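Guanine deaminase (Escherichia coli, PDB 6OHB) catalyses the zinc-dependent hydrolytic deamination of guanine to xanthine and ammonia, a step of purine degradation. Local coordinates at residues A[162-167]-A[371-376]; A[231-236]-A[269-274]. All blocks are in the same frame, centred on the assembly; numbering follows the deposited sequence.

Contact 1: residues A[162-167]-A[371-376]; sequences RMIAGK and LGLDDL
The backbones of residues 162-167 and 371-376 stay well apart, Ile164 CA lying 9.0 Å from Leu371 CA and Arg162 CA 9.8 Å from Leu376 CA, so the two segments meet through side chains alone. The first enters a barrel strand; the second leaves helix 365-370 through a Schellman motif at Gly372, whose positive phi of 68° suits a residue without a side chain. A hydrogen bond from Leu376 N to Leu373 O (2.9 Å) closes a tight turn. Ile164 and Leu373 reach toward each other tip to tip, their CD1 methyls 4.1 Å apart, while Leu371 CD1 lies 4.3 Å from the same Ile164 CD1; branched aliphatic residues suit this buried, apolar junction. Arg162 packs by its aliphatic part and pairs by its charged end. The extended first part of its chain (chi1 -173°) lays CD 4.1 Å from Leu373 CD1, and the bend at chi3 (-70°) then sets the guanidinium crosswise to Leu376. There Leu376 CD1 sits over the centre of one guanidinium face, 3.5 Å from Arg162 CZ, leaving the planar N-H groups to bond outward: NH2 forms a salt bridge with Glu385. Strands 135-141 and 203-208 flank strand 164-169; Leu139 of the former and Leu203 and Ala205 of the latter also touch Ile164, while Met163 and Ala165 turn to helix 146-158.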
loop_
_atom_site.group_PDB
_atom_site.type_symbol
_atom_site.label_atom_id
_atom_site.label_comp_id
_atom_site.label_asym_id
_atom_site.label_seq_id
_atom_site.Cartn_x
_atom_site.Cartn_y
_atom_site.Cartn_z
ATOM N N ARG A 162 22.321 -11.275 11.931
ATOM C CA ARG A 162 21.560 -12.237 12.727
ATOM C C ARG A 162 20.316 -12.634 11.943
ATOM O O ARG A 162 19.389 -11.833 11.783
ATOM C CB ARG A 162 21.180 -11.681 14.097
ATOM C CG ARG A 162 20.528 -12.743 14.985
ATOM C CD ARG A 162 20.462 -12.332 16.452
ATOM N NE ARG A 162 21.776 -12.304 17.102
ATOM C CZ ARG A 162 22.369 -13.359 17.658
ATOM N NH1 ARG A 162 21.780 -14.548 17.646
ATOM N NH2 ARG A 162 23.560 -13.225 18.232
ATOM N N MET A 163 20.293 -13.875 11.467
ATOM C CA MET A 163 19.219 -14.377 10.630
ATOM C C MET A 163 18.896 -15.809 11.031
ATOM O O MET A 163 19.799 -16.611 11.281
ATOM C CB MET A 163 19.611 -14.324 9.144
ATOM C CG MET A 163 18.758 -15.197 8.236
ATOM S SD MET A 163 19.314 -15.178 6.525
ATOM C CE MET A 163 19.045 -13.457 6.100
ATOM N N ILE A 164 17.608 -16.128 11.071
ATOM C CA ILE A 164 17.142 -17.493 11.263
ATOM C C ILE A 164 16.642 -18.007 9.921
ATOM O O ILE A 164 15.802 -17.368 9.275
ATOM C CB ILE A 164 16.033 -17.562 12.326
ATOM C CG1 ILE A 164 16.363 -16.653 13.508
ATOM C CG2 ILE A 164 15.816 -19.005 12.777
ATOM C CD1 ILE A 164 15.271 -16.606 14.557
ATOM N N ALA A 165 17.162 -19.156 9.498
ATOM C CA ALA A 165 16.781 -19.746 8.226
ATOM C C ALA A 165 16.880 -21.260 8.344
ATOM O O ALA A 165 17.427 -21.799 9.311
ATOM C CB ALA A 165 17.659 -19.217 7.087
ATOM N N GLY A 166 16.339 -21.947 7.347
ATOM C CA GLY A 166 16.377 -23.394 7.336
ATOM C C GLY A 166 15.909 -23.937 6.007
ATOM O O GLY A 166 15.272 -23.236 5.213
ATOM N N LYS A 167 16.243 -25.203 5.775
ATOM C CA LYS A 167 15.836 -25.900 4.563
ATOM C C LYS A 167 14.375 -26.323 4.649
ATOM O O LYS A 167 13.911 -26.799 5.688
ATOM C CB LYS A 167 16.726 -27.121 4.338
ATOM C CG LYS A 167 16.327 -27.990 3.169
ATOM C CD LYS A 167 16.941 -29.374 3.295
ATOM C CE LYS A 167 15.868 -30.446 3.404
ATOM N NZ LYS A 167 15.030 -30.517 2.181
ATOM N N LEU A 371 10.363 -13.940 18.160
ATOM C CA LEU A 371 11.435 -14.834 17.744
ATOM C C LEU A 371 12.313 -15.286 18.907
ATOM O O LEU A 371 13.268 -16.037 18.685
ATOM C CB LEU A 371 12.294 -14.162 16.670
ATOM C CG LEU A 371 11.534 -13.817 15.383
ATOM C CD1 LEU A 371 12.485 -13.348 14.289
ATOM C CD2 LEU A 371 10.697 -15.004 14.909
ATOM N N GLY A 372 12.027 -14.832 20.128
ATOM C CA GLY A 372 12.856 -15.173 21.273
ATOM C C GLY A 372 14.243 -14.567 21.247
ATOM O O GLY A 372 15.186 -15.173 21.768
ATOM N N LEU A 373 14.395 -13.384 20.652
ATOM C CA LEU A 373 15.688 -12.716 20.555
ATOM C C LEU A 373 15.691 -11.352 21.226
ATOM O O LEU A 373 16.635 -10.581 21.024
ATOM C CB LEU A 373 16.109 -12.564 19.091
ATOM C CG LEU A 373 16.315 -13.813 18.235
ATOM C CD1 LEU A 373 16.500 -13.417 16.776
ATOM C CD2 LEU A 373 17.512 -14.607 18.736
ATOM N N ASP A 374 14.652 -11.024 22.000
ATOM C CA ASP A 374 14.548 -9.712 22.631
ATOM C C ASP A 374 15.644 -9.460 23.664
ATOM O O ASP A 374 15.820 -8.309 24.083
ATOM C CB ASP A 374 13.174 -9.541 23.282
ATOM C CG ASP A 374 12.849 -10.652 24.260
ATOM O OD1 ASP A 374 12.793 -11.825 23.823
ATOM O OD2 ASP A 374 12.650 -10.349 25.460
ATOM N N ASP A 375 16.371 -10.491 24.097
ATOM C CA ASP A 375 17.525 -10.258 24.956
ATOM C C ASP A 375 18.759 -9.835 24.174
ATOM O O ASP A 375 19.720 -9.347 24.779
ATOM C CB ASP A 375 17.856 -11.517 25.767
ATOM C CG ASP A 375 16.785 -11.862 26.782
ATOM O OD1 ASP A 375 16.583 -13.067 27.045
ATOM O OD2 ASP A 375 16.148 -10.931 27.322
ATOM N N LEU A 376 18.745 -9.986 22.850
ATOM C CA LEU A 376 19.886 -9.661 22.005
ATOM C C LEU A 376 19.690 -8.419 21.151
ATOM O O LEU A 376 20.657 -7.690 20.924
ATOM C CB LEU A 376 20.226 -10.844 21.088
ATOM C CG LEU A 376 20.359 -12.192 21.801
ATOM C CD1 LEU A 376 20.831 -13.269 20.838
ATOM C CD2 LEU A 376 21.307 -12.080 22.994
#

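Contact 2: residues A[231-236]-A[269-274]; sequences DTWVHT and GKNCVF
Asn271 lies flat over the indole of Trp233 at the start of two adjacent parallel strands, 233-236 and 272-274, in the TIM-type barrel of this amidohydrolase. Amide and ring planes are only 5° apart: Asn271 CB makes a CH-pi contact over the face of the five-membered ring, 3.6 Å from its centroid, and ND2 reaches the six-membered ring, 3.5 Å from Trp233 CZ2. With CG beside its backbone N (chi1 -60°), the asparagine carries its amide along the indole. Asn271 also has a positive phi in the type II turn Gly269 to Cys272, a conformation that asparagine tolerates better than most residues. The indole NE1 is probably hydrogen-bonded to Leu371 O, which would help hold the ring's orientation.

From there the strands run in register, joined by three backbone hydrogen bonds of 2.8 to 3.0 Å: Val234 N to Asn271 O, Val273 N to Val234 O and Thr236 N to Val273 O. Val234, Cys272, Thr236 and Phe274 share one face of the sheet. Val234 CB packs on Cys272 SG at 3.8 Å, a small thiol fitting beside a branched neighbour. Thr236 has OG1 anti to its backbone N (chi1 -169°), which places the hydroxyl within hydrogen-bonding reach of two backbone carbonyls, Pro208 O and Arg209 O, which must share its one proton, and turns CG2 to Phe274, obliquely to the ring and 3.5 Å from CD1.

His235 and Val273 occupy the other face, toward the barrel interior. The histidine's NE2 is hydrogen-bonded to ND1 of the zinc ligand His82, a second-shell link that would help orient the ligand. Val273 O lies at the edge of the His235 ring, in its plane, 3.6 Å from CD2.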
loop_
_atom_site.group_PDB
_atom_site.type_symbol
_atom_site.label_atom_id
_atom_site.label_comp_id
_atom_site.label_asym_id
_atom_site.label_seq_id
_atom_site.Cartn_x
_atom_site.Cartn_y
_atom_site.Cartn_z
ATOM N N ASP A 231 17.567 -26.016 20.862
ATOM C CA ASP A 231 17.732 -24.576 20.724
ATOM C C ASP A 231 17.665 -24.114 19.270
ATOM O O ASP A 231 18.008 -22.965 18.981
ATOM C CB ASP A 231 19.035 -24.114 21.391
ATOM C CG ASP A 231 20.282 -24.576 20.661
ATOM O OD1 ASP A 231 20.218 -25.554 19.889
ATOM O OD2 ASP A 231 21.343 -23.957 20.876
ATOM N N THR A 232 17.232 -24.975 18.353
ATOM C CA THR A 232 16.929 -24.487 17.020
ATOM C C THR A 232 15.510 -23.927 16.992
ATOM O O THR A 232 14.722 -24.091 17.928
ATOM C CB THR A 232 17.075 -25.589 15.966
ATOM O OG1 THR A 232 16.301 -26.733 16.351
ATOM C CG2 THR A 232 18.531 -25.980 15.783
ATOM N N TRP A 233 15.189 -23.249 15.904
ATOM C CA TRP A 233 13.846 -22.723 15.750
ATOM C C TRP A 233 12.978 -23.724 14.994
ATOM O O TRP A 233 13.471 -24.642 14.334
ATOM C CB TRP A 233 13.886 -21.370 15.031
ATOM C CG TRP A 233 14.096 -20.220 15.981
ATOM C CD1 TRP A 233 13.209 -19.228 16.270
ATOM C CD2 TRP A 233 15.257 -19.967 16.787
ATOM N NE1 TRP A 233 13.744 -18.370 17.198
ATOM C CE2 TRP A 233 15.000 -18.803 17.533
ATOM C CE3 TRP A 233 16.488 -20.614 16.949
ATOM C CZ2 TRP A 233 15.929 -18.267 18.431
ATOM C CZ3 TRP A 233 17.415 -20.080 17.841
ATOM C CH2 TRP A 233 17.128 -18.919 18.567
ATOM N N VAL A 234 11.667 -23.551 15.128
ATOM C CA VAL A 234 10.685 -24.253 14.313
ATOM C C VAL A 234 9.884 -23.191 13.574
ATOM O O VAL A 234 9.506 -22.175 14.163
ATOM C CB VAL A 234 9.761 -25.148 15.165
ATOM C CG1 VAL A 234 8.665 -25.756 14.306
ATOM C CG2 VAL A 234 10.571 -26.228 15.878
ATOM N N HIS A 235 9.626 -23.420 12.290
ATOM C CA HIS A 235 9.009 -22.393 11.458
ATOM C C HIS A 235 8.116 -23.063 10.426
ATOM O O HIS A 235 8.614 -23.823 9.592
ATOM C CB HIS A 235 10.093 -21.554 10.777
ATOM C CG HIS A 235 9.564 -20.385 10.011
ATOM N ND1 HIS A 235 10.275 -19.777 8.998
ATOM C CD2 HIS A 235 8.398 -19.705 10.115
ATOM C CE1 HIS A 235 9.569 -18.771 8.514
ATOM N NE2 HIS A 235 8.426 -18.708 9.174
ATOM N N THR A 236 6.814 -22.773 10.454
ATOM C CA THR A 236 5.938 -23.376 9.453
ATOM C C THR A 236 4.708 -22.503 9.243
ATOM O O THR A 236 4.493 -21.530 9.962
ATOM C CB THR A 236 5.546 -24.807 9.862
ATOM O OG1 THR A 236 4.912 -25.465 8.761
ATOM C CG2 THR A 236 4.606 -24.794 11.063
ATOM N N GLY A 269 5.932 -24.777 21.037
ATOM C CA GLY A 269 6.737 -24.379 22.168
ATOM C C GLY A 269 7.500 -23.111 21.866
ATOM O O GLY A 269 7.251 -22.425 20.868
ATOM N N LYS A 270 8.448 -22.791 22.744
ATOM C CA LYS A 270 9.260 -21.597 22.556
ATOM C C LYS A 270 10.069 -21.698 21.267
ATOM O O LYS A 270 10.587 -22.763 20.917
ATOM C CB LYS A 270 10.189 -21.397 23.757
ATOM C CG LYS A 270 9.482 -20.916 25.017
ATOM N N ASN A 271 10.176 -20.566 20.567
ATOM C CA ASN A 271 10.876 -20.467 19.282
ATOM C C ASN A 271 10.247 -21.366 18.216
ATOM O O ASN A 271 10.932 -21.882 17.322
ATOM C CB ASN A 271 12.368 -20.761 19.441
ATOM C CG ASN A 271 13.043 -19.796 20.399
ATOM O OD1 ASN A 271 12.477 -18.757 20.754
ATOM N ND2 ASN A 271 14.258 -20.132 20.822
ATOM N N CYS A 272 8.935 -21.551 18.301
ATOM C CA CYS A 272 8.159 -22.157 17.227
ATOM C C CYS A 272 7.218 -21.093 16.679
ATOM O O CYS A 272 6.367 -20.580 17.415
ATOM C CB CYS A 272 7.381 -23.376 17.729
ATOM S SG CYS A 272 8.388 -24.600 18.637
ATOM N N VAL A 273 7.378 -20.760 15.400
ATOM C CA VAL A 273 6.684 -19.642 14.773
ATOM C C VAL A 273 5.783 -20.181 13.669
ATOM O O VAL A 273 6.250 -20.863 12.742
ATOM C CB VAL A 273 7.661 -18.593 14.211
ATOM C CG1 VAL A 273 6.889 -17.434 13.586
ATOM C CG2 VAL A 273 8.584 -18.086 15.310
ATOM N N PHE A 274 4.505 -19.830 13.756
ATOM C CA PHE A 274 3.481 -20.287 12.829
ATOM C C PHE A 274 2.985 -19.085 12.038
ATOM O O PHE A 274 2.445 -18.131 12.613
ATOM C CB PHE A 274 2.340 -20.971 13.583
ATOM C CG PHE A 274 2.784 -22.171 14.375
ATOM C CD1 PHE A 274 2.951 -23.400 13.758
ATOM C CD2 PHE A 274 3.059 -22.065 15.732
ATOM C CE1 PHE A 274 3.374 -24.505 14.474
ATOM C CE2 PHE A 274 3.483 -23.165 16.457
ATOM C CZ PHE A 274 3.640 -24.388 15.827
#

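Contacts 1 and 2 lie with their centres 10 Å apart and meet directly at the indole of Trp233. The probable hydrogen bond that joins them spans 2.8 Å from Leu371 O of contact 1 to Trp233 NE1 of contact 2, and Ile164 CD1 packs 3.5 Å from the same nitrogen. Gly372 CA in turn lies 3.6 Å from Asn271 OD1, so the loop 371-376 borders both members of the amide-indole stack. Leu139 of strand 135-141 touches side chains of both contacts. Their relation to the active site differs: the side chain of Leu371 is about 13 Å from the zinc ion, that of His235 about 7 Å.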